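Local structure of uncharacterized protein (Porphyromonas gingivalis, 1ZBS) at residues C15-R25 with S269-H279; I112-C123 with F220-Y231. The protein is uncharacterised but probably acts as an ATP-dependent N-acetylglucosamine kinase of the sugar kinase, Hsp70 and actin superfamily. All coordinates share one frame; numbering follows the deposited sequence.

Overall arrangement
Two five-stranded mixed sheets of the same strand order, 3-2-1-4-5, form the cores of the paired domains of the actin-like ATPase fold, and each contact lies on a different one. Contact 1 sets the C-terminal helix 271-280 against the first sheet, at strands 11-18 and 21-29; contact 2 sets the end of helix 210-229 against the second, at strands 111-116 and 120-125. Their centres are 26 Å apart and their nearest atoms about 8 Å, without touching. Contact 2 is nested within the chain loop that contact 1 closes, so the last helix returns to the N-terminal sheet. In relatives the nucleotide and sugar bind in the cleft between the two domains, and the same is likely here.

Contact 1 of 2, residues C15-R25 with S269-H279; sequences CIAKEGKSLGR and SPMEGLIQYHH
The imidazole of His279 lies flat against the turn at Glu19 and Gly20. With CG swung anti to the backbone N (chi1 174°), one ring face meets the peptide between them: Glu19 C is 3.3 Å from His279 CD2, and Gly20 CA sits 3.6 Å from the ring centroid in a CH-pi contact. Gly20 is a left-handed position of a type I' turn, and its lack of a side chain lets helix and turn approach this closely. One helical turn back, Ile275 points its two branches at different partners: CG2 rests on Gly20 and on Ala17 CB, while CD1 reaches Cys15 SG at 3.8 Å. Farther along, the bent chain of the selenomethionine Met271 does two jobs. Its SE touches Cys15 CB, and its CG lies 3.4 Å above the guanidinium plane of Arg25, over the centre, the two side chains running antiparallel past one another. Arg25 is salt-bridged to Asp13; Glu272 OE2, 4.2 Å from Arg25 NH1 and far off the guanidinium plane, receives no N-H from it and probably contributes only long-range attraction. No hydrogen bond joins the two segments, so apolar and flat-group packing holds the C-terminal helix to the N-terminal hairpin, with electrostatics probably secondary.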
loop_
_atom_site.group_PDB
_atom_site.type_symbol
_atom_site.label_atom_id
_atom_site.label_comp_id
_atom_site.label_asym_id
_atom_site.label_seq_id
_atom_site.Cartn_x
_atom_site.Cartn_y
_atom_site.Cartn_z
ATOM N N CYS A 15 -16.564 27.114 10.170
ATOM C CA CYS A 15 -17.622 28.065 9.852
ATOM C C CYS A 15 -18.366 28.554 11.085
ATOM O O CYS A 15 -18.798 27.764 11.925
ATOM C CB CYS A 15 -18.635 27.467 8.877
ATOM S SG CYS A 15 -20.138 28.484 8.695
ATOM N N ILE A 16 -18.495 29.871 11.189
ATOM C CA ILE A 16 -19.217 30.486 12.288
ATOM C C ILE A 16 -20.579 30.860 11.713
ATOM O O ILE A 16 -20.687 31.785 10.913
ATOM C CB ILE A 16 -18.500 31.755 12.801
ATOM C CG1 ILE A 16 -17.160 31.380 13.431
ATOM C CG2 ILE A 16 -19.365 32.464 13.826
ATOM C CD1 ILE A 16 -16.408 32.561 14.009
ATOM N N ALA A 17 -21.609 30.121 12.107
ATOM C CA ALA A 17 -22.961 30.366 11.619
ATOM C C ALA A 17 -23.884 30.934 12.698
ATOM O O ALA A 17 -23.629 30.796 13.895
ATOM C CB ALA A 17 -23.553 29.071 11.066
ATOM N N LYS A 18 -24.964 31.567 12.252
ATOM C CA LYS A 18 -25.957 32.143 13.147
ATOM C C LYS A 18 -27.301 31.910 12.487
ATOM O O LYS A 18 -27.556 32.416 11.393
ATOM C CB LYS A 18 -25.733 33.646 13.314
ATOM C CG LYS A 18 -26.527 34.285 14.456
ATOM C CD LYS A 18 -26.668 35.789 14.230
ATOM C CE LYS A 18 -27.022 36.547 15.504
ATOM N NZ LYS A 18 -25.873 36.646 16.456
ATOM N N GLU A 19 -28.148 31.126 13.146
ATOM C CA GLU A 19 -29.478 30.810 12.631
ATOM C C GLU A 19 -29.465 30.386 11.161
ATOM O O GLU A 19 -30.080 31.032 10.311
ATOM C CB GLU A 19 -30.419 32.008 12.812
ATOM C CG GLU A 19 -31.491 31.799 13.888
ATOM C CD GLU A 19 -31.014 32.148 15.296
ATOM O OE1 GLU A 19 -31.029 33.356 15.656
ATOM O OE2 GLU A 19 -30.610 31.218 16.045
ATOM N N GLY A 20 -28.760 29.299 10.869
ATOM C CA GLY A 20 -28.691 28.804 9.504
ATOM C C GLY A 20 -27.980 29.709 8.516
ATOM O O GLY A 20 -28.023 29.460 7.309
ATOM N N LYS A 21 -27.334 30.766 9.005
ATOM C CA LYS A 21 -26.606 31.682 8.117
ATOM C C LYS A 21 -25.118 31.754 8.479
ATOM O O LYS A 21 -24.748 31.813 9.655
ATOM C CB LYS A 21 -27.239 33.082 8.156
ATOM C CG LYS A 21 -28.652 33.133 7.565
ATOM C CD LYS A 21 -29.325 34.509 7.715
ATOM C CE LYS A 21 -30.782 34.478 7.219
ATOM N NZ LYS A 21 -31.601 33.408 7.903
ATOM N N SER A 22 -24.268 31.736 7.455
ATOM C CA SER A 22 -22.823 31.788 7.650
ATOM C C SER A 22 -22.312 33.208 7.853
ATOM O O SER A 22 -22.622 34.108 7.068
ATOM C CB SER A 22 -22.108 31.170 6.443
ATOM O OG SER A 22 -20.696 31.169 6.626
ATOM N N LEU A 23 -21.528 33.403 8.906
ATOM C CA LEU A 23 -20.952 34.709 9.200
ATOM C C LEU A 23 -19.437 34.623 9.082
ATOM O O LEU A 23 -18.757 35.635 8.914
ATOM C CB LEU A 23 -21.326 35.159 10.610
ATOM C CG LEU A 23 -22.818 35.222 10.925
ATOM C CD1 LEU A 23 -22.981 35.856 12.297
ATOM C CD2 LEU A 23 -23.568 36.041 9.867
ATOM N N GLY A 24 -18.922 33.400 9.172
ATOM C CA GLY A 24 -17.489 33.172 9.072
ATOM C C GLY A 24 -17.180 31.856 8.371
ATOM O O GLY A 24 -17.998 30.935 8.379
ATOM N N ARG A 25 -16.002 31.764 7.760
ATOM C CA ARG A 25 -15.588 30.562 7.050
ATOM C C ARG A 25 -14.047 30.581 7.020
ATOM O O ARG A 25 -13.430 31.242 6.181
ATOM C CB ARG A 25 -16.223 30.577 5.641
ATOM C CG ARG A 25 -16.297 29.243 4.870
ATOM C CD ARG A 25 -17.024 28.095 5.605
ATOM N NE ARG A 25 -16.943 26.834 4.846
ATOM C CZ ARG A 25 -17.671 26.554 3.764
ATOM N NH1 ARG A 25 -18.551 27.440 3.311
ATOM N NH2 ARG A 25 -17.491 25.407 3.104
ATOM N N SER A 269 -18.471 19.457 -0.256
ATOM C CA SER A 269 -18.434 19.714 1.190
ATOM C C SER A 269 -19.780 19.495 1.892
ATOM O O SER A 269 -20.841 19.658 1.297
ATOM C CB SER A 269 -17.968 21.163 1.439
ATOM O OG SER A 269 -18.252 21.600 2.762
ATOM N N PRO A 270 -19.746 19.082 3.168
ATOM C CA PRO A 270 -20.980 18.860 3.928
ATOM C C PRO A 270 -21.290 20.113 4.743
ATOM O O PRO A 270 -22.265 20.159 5.487
ATOM C CB PRO A 270 -20.612 17.697 4.834
ATOM C CG PRO A 270 -19.191 18.024 5.184
ATOM C CD PRO A 270 -18.604 18.420 3.829
HETATM N N MSE A 271 -20.447 21.128 4.600
HETATM C CA MSE A 271 -20.627 22.343 5.371
HETATM C C MSE A 271 -22.027 22.940 5.284
HETATM O O MSE A 271 -22.679 23.127 6.306
HETATM C CB MSE A 271 -19.595 23.391 4.974
HETATM C CG MSE A 271 -19.494 24.500 5.999
HETATM SE SE MSE A 271 -19.212 23.808 7.808
HETATM C CE MSE A 271 -21.028 23.704 8.433
ATOM N N GLU A 272 -22.486 23.244 4.074
ATOM C CA GLU A 272 -23.819 23.805 3.899
ATOM C C GLU A 272 -24.837 22.915 4.602
ATOM O O GLU A 272 -25.782 23.397 5.233
ATOM C CB GLU A 272 -24.171 23.909 2.413
ATOM C CG GLU A 272 -23.428 25.021 1.679
ATOM C CD GLU A 272 -23.656 26.390 2.311
ATOM O OE1 GLU A 272 -24.833 26.776 2.507
ATOM O OE2 GLU A 272 -22.654 27.083 2.610
ATOM N N GLY A 273 -24.626 21.609 4.492
ATOM C CA GLY A 273 -25.515 20.657 5.118
ATOM C C GLY A 273 -25.453 20.705 6.632
ATOM O O GLY A 273 -26.490 20.634 7.287
ATOM N N LEU A 274 -24.254 20.812 7.199
ATOM C CA LEU A 274 -24.126 20.860 8.654
ATOM C C LEU A 274 -24.664 22.155 9.232
ATOM O O LEU A 274 -25.036 22.212 10.404
ATOM C CB LEU A 274 -22.673 20.713 9.104
ATOM C CG LEU A 274 -22.065 19.337 9.371
ATOM C CD1 LEU A 274 -23.134 18.380 9.902
ATOM C CD2 LEU A 274 -21.459 18.809 8.110
ATOM N N ILE A 275 -24.684 23.205 8.423
ATOM C CA ILE A 275 -25.185 24.471 8.911
ATOM C C ILE A 275 -26.682 24.367 9.099
ATOM O O ILE A 275 -27.204 24.748 10.146
ATOM C CB ILE A 275 -24.871 25.608 7.946
ATOM C CG1 ILE A 275 -23.350 25.791 7.869
ATOM C CG2 ILE A 275 -25.548 26.885 8.417
ATOM C CD1 ILE A 275 -22.904 26.766 6.815
ATOM N N GLN A 276 -27.376 23.836 8.098
ATOM C CA GLN A 276 -28.820 23.698 8.209
ATOM C C GLN A 276 -29.182 22.670 9.283
ATOM O O GLN A 276 -30.197 22.814 9.962
ATOM C CB GLN A 276 -29.436 23.289 6.864
ATOM C CG GLN A 276 -29.448 24.397 5.807
ATOM C CD GLN A 276 -30.190 25.664 6.253
ATOM O OE1 GLN A 276 -29.721 26.396 7.128
ATOM N NE2 GLN A 276 -31.351 25.924 5.647
ATOM N N TYR A 277 -28.345 21.647 9.446
ATOM C CA TYR A 277 -28.606 20.610 10.436
ATOM C C TYR A 277 -28.640 21.169 11.855
ATOM O O TYR A 277 -29.605 20.970 12.584
ATOM C CB TYR A 277 -27.547 19.511 10.370
ATOM C CG TYR A 277 -27.725 18.483 11.461
ATOM C CD1 TYR A 277 -28.533 17.363 11.267
ATOM C CD2 TYR A 277 -27.145 18.667 12.719
ATOM C CE1 TYR A 277 -28.763 16.454 12.300
ATOM C CE2 TYR A 277 -27.370 17.769 13.756
ATOM C CZ TYR A 277 -28.180 16.668 13.540
ATOM O OH TYR A 277 -28.416 15.790 14.566
ATOM N N HIS A 278 -27.570 21.850 12.251
ATOM C CA HIS A 278 -27.496 22.430 13.582
ATOM C C HIS A 278 -28.341 23.689 13.681
ATOM O O HIS A 278 -28.236 24.452 14.639
ATOM C CB HIS A 278 -26.042 22.722 13.943
ATOM C CG HIS A 278 -25.204 21.490 14.049
ATOM N ND1 HIS A 278 -25.323 20.598 15.094
ATOM C CD2 HIS A 278 -24.288 20.957 13.206
ATOM C CE1 HIS A 278 -24.521 19.571 14.888
ATOM N NE2 HIS A 278 -23.882 19.764 13.748
ATOM N N HIS A 279 -29.176 23.905 12.673
ATOM C CA HIS A 279 -30.064 25.052 12.658
ATOM C C HIS A 279 -31.468 24.520 12.893
ATOM O O HIS A 279 -32.344 25.242 13.359
ATOM C CB HIS A 279 -30.013 25.765 11.306
ATOM C CG HIS A 279 -31.014 26.870 11.173
ATOM N ND1 HIS A 279 -31.722 27.095 10.010
ATOM C CD2 HIS A 279 -31.419 27.819 12.048
ATOM C CE1 HIS A 279 -32.520 28.134 10.177
ATOM N NE2 HIS A 279 -32.356 28.593 11.405
#

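Contact 2 of 2, residues I112-C123 with F220-Y231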
loop_
_atom_site.group_PDB
_atom_site.type_symbol
_atom_site.label_atom_id
_atom_site.label_comp_id
_atom_site.label_asym_id
_atom_site.label_seq_id
_atom_site.Cartn_x
_atom_site.Cartn_y
_atom_site.Cartn_z
ATOM N N ILE A 112 -27.815 5.868 2.979
ATOM C CA ILE A 112 -26.417 5.465 2.954
ATOM C C ILE A 112 -25.571 6.665 2.586
ATOM O O ILE A 112 -25.780 7.280 1.540
ATOM C CB ILE A 112 -26.172 4.350 1.924
ATOM C CG1 ILE A 112 -26.927 3.088 2.338
ATOM C CG2 ILE A 112 -24.672 4.070 1.800
ATOM C CD1 ILE A 112 -26.967 2.010 1.269
ATOM N N ALA A 113 -24.626 7.005 3.461
ATOM C CA ALA A 113 -23.739 8.145 3.243
ATOM C C ALA A 113 -22.315 7.672 2.977
ATOM O O ALA A 113 -21.766 6.847 3.716
ATOM C CB ALA A 113 -23.771 9.070 4.462
ATOM N N CYS A 114 -21.714 8.211 1.922
ATOM C CA CYS A 114 -20.358 7.826 1.540
ATOM C C CYS A 114 -19.420 9.000 1.374
ATOM O O CYS A 114 -19.820 10.082 0.945
ATOM C CB CYS A 114 -20.372 7.056 0.225
ATOM S SG CYS A 114 -21.466 5.669 0.181
ATOM N N ILE A 115 -18.161 8.773 1.714
ATOM C CA ILE A 115 -17.144 9.795 1.566
ATOM C C ILE A 115 -16.148 9.327 0.513
ATOM O O ILE A 115 -15.713 8.178 0.520
ATOM C CB ILE A 115 -16.406 10.047 2.882
ATOM C CG1 ILE A 115 -17.392 10.565 3.937
ATOM C CG2 ILE A 115 -15.271 11.043 2.649
ATOM C CD1 ILE A 115 -16.757 10.895 5.271
ATOM N N LEU A 116 -15.813 10.216 -0.414
ATOM C CA LEU A 116 -14.853 9.906 -1.468
ATOM C C LEU A 116 -13.906 11.104 -1.575
ATOM O O LEU A 116 -14.166 12.045 -2.328
ATOM C CB LEU A 116 -15.587 9.682 -2.799
ATOM C CG LEU A 116 -15.375 8.407 -3.616
ATOM C CD1 LEU A 116 -15.538 7.180 -2.733
ATOM C CD2 LEU A 116 -16.379 8.365 -4.785
ATOM N N GLY A 117 -12.830 11.068 -0.789
ATOM C CA GLY A 117 -11.830 12.124 -0.795
ATOM C C GLY A 117 -10.444 11.485 -0.774
ATOM O O GLY A 117 -10.170 10.590 -1.574
ATOM N N THR A 118 -9.570 11.922 0.128
ATOM C CA THR A 118 -8.229 11.345 0.234
ATOM C C THR A 118 -8.387 9.856 0.549
ATOM O O THR A 118 -7.676 9.002 0.004
ATOM C CB THR A 118 -7.423 12.018 1.370
ATOM O OG1 THR A 118 -7.329 13.418 1.111
ATOM C CG2 THR A 118 -6.018 11.435 1.468
ATOM N N GLY A 119 -9.330 9.568 1.440
ATOM C CA GLY A 119 -9.656 8.205 1.825
ATOM C C GLY A 119 -11.136 7.976 1.534
ATOM O O GLY A 119 -11.845 8.925 1.197
ATOM N N SER A 120 -11.611 6.734 1.640
ATOM C CA SER A 120 -13.021 6.415 1.377
ATOM C C SER A 120 -13.682 5.975 2.661
ATOM O O SER A 120 -13.007 5.568 3.601
ATOM C CB SER A 120 -13.169 5.253 0.393
ATOM O OG SER A 120 -12.320 5.392 -0.720
ATOM N N ASN A 121 -15.005 6.024 2.684
ATOM C CA ASN A 121 -15.742 5.589 3.848
ATOM C C ASN A 121 -17.234 5.420 3.505
ATOM O O ASN A 121 -17.705 5.935 2.493
ATOM C CB ASN A 121 -15.552 6.617 4.972
ATOM C CG ASN A 121 -15.698 6.005 6.345
ATOM O OD1 ASN A 121 -15.285 6.596 7.352
ATOM N ND2 ASN A 121 -16.289 4.814 6.399
ATOM N N SER A 122 -17.969 4.678 4.329
ATOM C CA SER A 122 -19.400 4.505 4.112
ATOM C C SER A 122 -20.085 4.147 5.420
ATOM O O SER A 122 -19.434 3.719 6.370
ATOM C CB SER A 122 -19.695 3.419 3.057
ATOM O OG SER A 122 -19.380 2.118 3.521
ATOM N N CYS A 123 -21.401 4.338 5.460
ATOM C CA CYS A 123 -22.186 4.018 6.641
ATOM C C CYS A 123 -23.664 3.957 6.293
ATOM O O CYS A 123 -24.126 4.590 5.340
ATOM C CB CYS A 123 -21.993 5.080 7.718
ATOM S SG CYS A 123 -22.837 6.640 7.340
ATOM N N PHE A 220 -14.216 2.819 -8.457
ATOM C CA PHE A 220 -15.498 3.258 -7.911
ATOM C C PHE A 220 -16.428 2.054 -7.787
ATOM O O PHE A 220 -17.165 1.928 -6.811
ATOM C CB PHE A 220 -16.161 4.313 -8.810
ATOM C CG PHE A 220 -15.544 5.689 -8.710
ATOM C CD1 PHE A 220 -14.540 5.966 -7.783
ATOM C CD2 PHE A 220 -15.988 6.715 -9.542
ATOM C CE1 PHE A 220 -13.982 7.243 -7.696
ATOM C CE2 PHE A 220 -15.438 7.989 -9.464
ATOM C CZ PHE A 220 -14.432 8.257 -8.532
ATOM N N ASP A 221 -16.394 1.166 -8.778
ATOM C CA ASP A 221 -17.248 -0.014 -8.752
ATOM C C ASP A 221 -16.851 -0.866 -7.543
ATOM O O ASP A 221 -17.711 -1.354 -6.805
ATOM C CB ASP A 221 -17.091 -0.822 -10.050
ATOM C CG ASP A 221 -18.112 -1.943 -10.167
ATOM O OD1 ASP A 221 -19.328 -1.644 -10.222
ATOM O OD2 ASP A 221 -17.702 -3.124 -10.198
ATOM N N ASP A 222 -15.543 -1.016 -7.355
ATOM C CA ASP A 222 -14.970 -1.771 -6.253
ATOM C C ASP A 222 -15.431 -1.207 -4.922
ATOM O O ASP A 222 -15.699 -1.950 -3.977
ATOM C CB ASP A 222 -13.442 -1.695 -6.288
ATOM C CG ASP A 222 -12.804 -3.001 -6.669
ATOM O OD1 ASP A 222 -12.456 -3.169 -7.859
ATOM O OD2 ASP A 222 -12.656 -3.864 -5.771
ATOM N N PHE A 223 -15.481 0.118 -4.839
ATOM C CA PHE A 223 -15.921 0.757 -3.610
ATOM C C PHE A 223 -17.359 0.355 -3.301
ATOM O O PHE A 223 -17.673 -0.011 -2.164
ATOM C CB PHE A 223 -15.811 2.281 -3.702
ATOM C CG PHE A 223 -16.510 2.999 -2.579
ATOM C CD1 PHE A 223 -17.815 3.454 -2.739
ATOM C CD2 PHE A 223 -15.883 3.180 -1.349
ATOM C CE1 PHE A 223 -18.491 4.069 -1.683
ATOM C CE2 PHE A 223 -16.547 3.793 -0.283
ATOM C CZ PHE A 223 -17.856 4.242 -0.450
ATOM N N LEU A 224 -18.231 0.406 -4.301
ATOM C CA LEU A 224 -19.628 0.040 -4.078
ATOM C C LEU A 224 -19.747 -1.407 -3.629
ATOM O O LEU A 224 -20.390 -1.713 -2.618
ATOM C CB LEU A 224 -20.445 0.245 -5.356
ATOM C CG LEU A 224 -20.565 1.708 -5.771
ATOM C CD1 LEU A 224 -21.249 1.812 -7.128
ATOM C CD2 LEU A 224 -21.347 2.462 -4.706
ATOM N N VAL A 225 -19.111 -2.293 -4.384
ATOM C CA VAL A 225 -19.137 -3.711 -4.084
ATOM C C VAL A 225 -18.747 -4.043 -2.641
ATOM O O VAL A 225 -19.528 -4.641 -1.903
ATOM C CB VAL A 225 -18.199 -4.489 -5.035
ATOM C CG1 VAL A 225 -18.196 -5.971 -4.668
ATOM C CG2 VAL A 225 -18.660 -4.310 -6.485
ATOM N N ARG A 226 -17.546 -3.638 -2.238
ATOM C CA ARG A 226 -17.039 -3.936 -0.900
ATOM C C ARG A 226 -17.431 -2.967 0.205
ATOM O O ARG A 226 -17.045 -3.159 1.360
ATOM C CB ARG A 226 -15.522 -4.015 -0.953
ATOM C CG ARG A 226 -15.018 -4.818 -2.130
ATOM C CD ARG A 226 -13.693 -4.270 -2.605
ATOM N NE ARG A 226 -12.595 -4.593 -1.708
ATOM C CZ ARG A 226 -11.763 -5.616 -1.893
ATOM N NH1 ARG A 226 -11.912 -6.412 -2.943
ATOM N NH2 ARG A 226 -10.762 -5.825 -1.047
ATOM N N ASN A 227 -18.191 -1.928 -0.125
ATOM C CA ASN A 227 -18.558 -0.953 0.898
ATOM C C ASN A 227 -20.043 -0.608 0.986
ATOM O O ASN A 227 -20.520 -0.204 2.048
ATOM C CB ASN A 227 -17.742 0.341 0.696
ATOM C CG ASN A 227 -16.237 0.117 0.825
ATOM O OD1 ASN A 227 -15.710 0.007 1.929
ATOM N ND2 ASN A 227 -15.543 0.042 -0.308
ATOM N N VAL A 228 -20.774 -0.765 -0.113
ATOM C CA VAL A 228 -22.201 -0.429 -0.127
ATOM C C VAL A 228 -23.139 -1.634 -0.267
ATOM O O VAL A 228 -24.107 -1.759 0.482
ATOM C CB VAL A 228 -22.518 0.572 -1.272
ATOM C CG1 VAL A 228 -24.010 0.888 -1.307
ATOM C CG2 VAL A 228 -21.710 1.837 -1.078
ATOM N N LEU A 229 -22.864 -2.514 -1.224
ATOM C CA LEU A 229 -23.728 -3.665 -1.427
ATOM C C LEU A 229 -24.076 -4.399 -0.137
ATOM O O LEU A 229 -25.247 -4.697 0.130
ATOM C CB LEU A 229 -23.093 -4.643 -2.405
ATOM C CG LEU A 229 -23.064 -4.195 -3.864
ATOM C CD1 LEU A 229 -22.707 -5.408 -4.706
ATOM C CD2 LEU A 229 -24.422 -3.632 -4.291
ATOM N N ARG A 230 -23.050 -4.672 0.663
ATOM C CA ARG A 230 -23.195 -5.394 1.927
ATOM C C ARG A 230 -24.222 -4.827 2.900
ATOM O O ARG A 230 -24.549 -5.468 3.899
ATOM C CB ARG A 230 -21.831 -5.498 2.624
ATOM C CG ARG A 230 -20.952 -6.641 2.095
ATOM C CD ARG A 230 -21.588 -7.989 2.422
ATOM N NE ARG A 230 -20.684 -9.134 2.248
ATOM C CZ ARG A 230 -20.931 -10.349 2.743
ATOM N NH1 ARG A 230 -22.040 -10.573 3.446
ATOM N NH2 ARG A 230 -20.090 -11.346 2.518
ATOM N N TYR A 231 -24.726 -3.628 2.637
ATOM C CA TYR A 231 -25.725 -3.076 3.542
ATOM C C TYR A 231 -27.082 -3.686 3.207
ATOM O O TYR A 231 -28.002 -3.654 4.020
ATOM C CB TYR A 231 -25.779 -1.549 3.441
ATOM C CG TYR A 231 -24.553 -0.838 3.982
ATOM C CD1 TYR A 231 -23.974 -1.222 5.193
ATOM C CD2 TYR A 231 -23.977 0.225 3.285
ATOM C CE1 TYR A 231 -22.849 -0.569 5.697
ATOM C CE2 TYR A 231 -22.851 0.887 3.778
ATOM C CZ TYR A 231 -22.292 0.483 4.982
ATOM O OH TYR A 231 -21.175 1.123 5.464
HETATM O O HOH W 1 -16.000 1.870 3.846
#
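Phe223 lays its ring against the hairpin formed by strands 111-116 and 120-125, and apolar groups gather round it. Leu116 CD1 sits over the centre of one face, 4.1 Å from the centroid and almost on the ring normal, a CH-pi contact; Asn227 CB lies over the opposite face, nearer the rim. At the two ends, Leu116 CD2 packs over a face of Phe220, whereas Ile112 CD1 touches both Val228 CG1 and Tyr231 CD2.

Two neighbours meet the edge of the Phe223 ring in its plane. A first torsion near 180° (chi1 168°) carries the ring away from the helix backbone N and onto the hairpin, where Asn121 O lies 3.4 Å from Phe223 CZ. The other is Cys114 SG, 5.0 Å from the centroid in a sulfur-aromatic contact, which also touches Val228 CG2.

The polar contacts centre on Ser122. Its OG accepts a 2.8 Å hydrogen bond from Tyr231 OH and donates one of 3.0 Å to Asn227 O, arriving 43° out of the carbonyl plane. A water bonded to Asn227 OD1 adds a weak bond to Ser122 OG. Asn227 has further partners: its ND2 bonds to Glu144, and its OD1 to Lys160 of the second subunit.

A wider pi-type turn spans 225-229; beyond it Tyr231 N bonds to Val228 O rather than to Asn227 O, and the Asn227 carbonyl accepts from Ser122. Hydrocarbon groups thus fill the helix-hairpin interface, while a short chain of hydrogen bonds, Tyr231 OH to Ser122 OG to Asn227 O, satisfies the Ser122 hydroxyl and the Asn227 carbonyl and probably fixes how the helix end sits on the sheet.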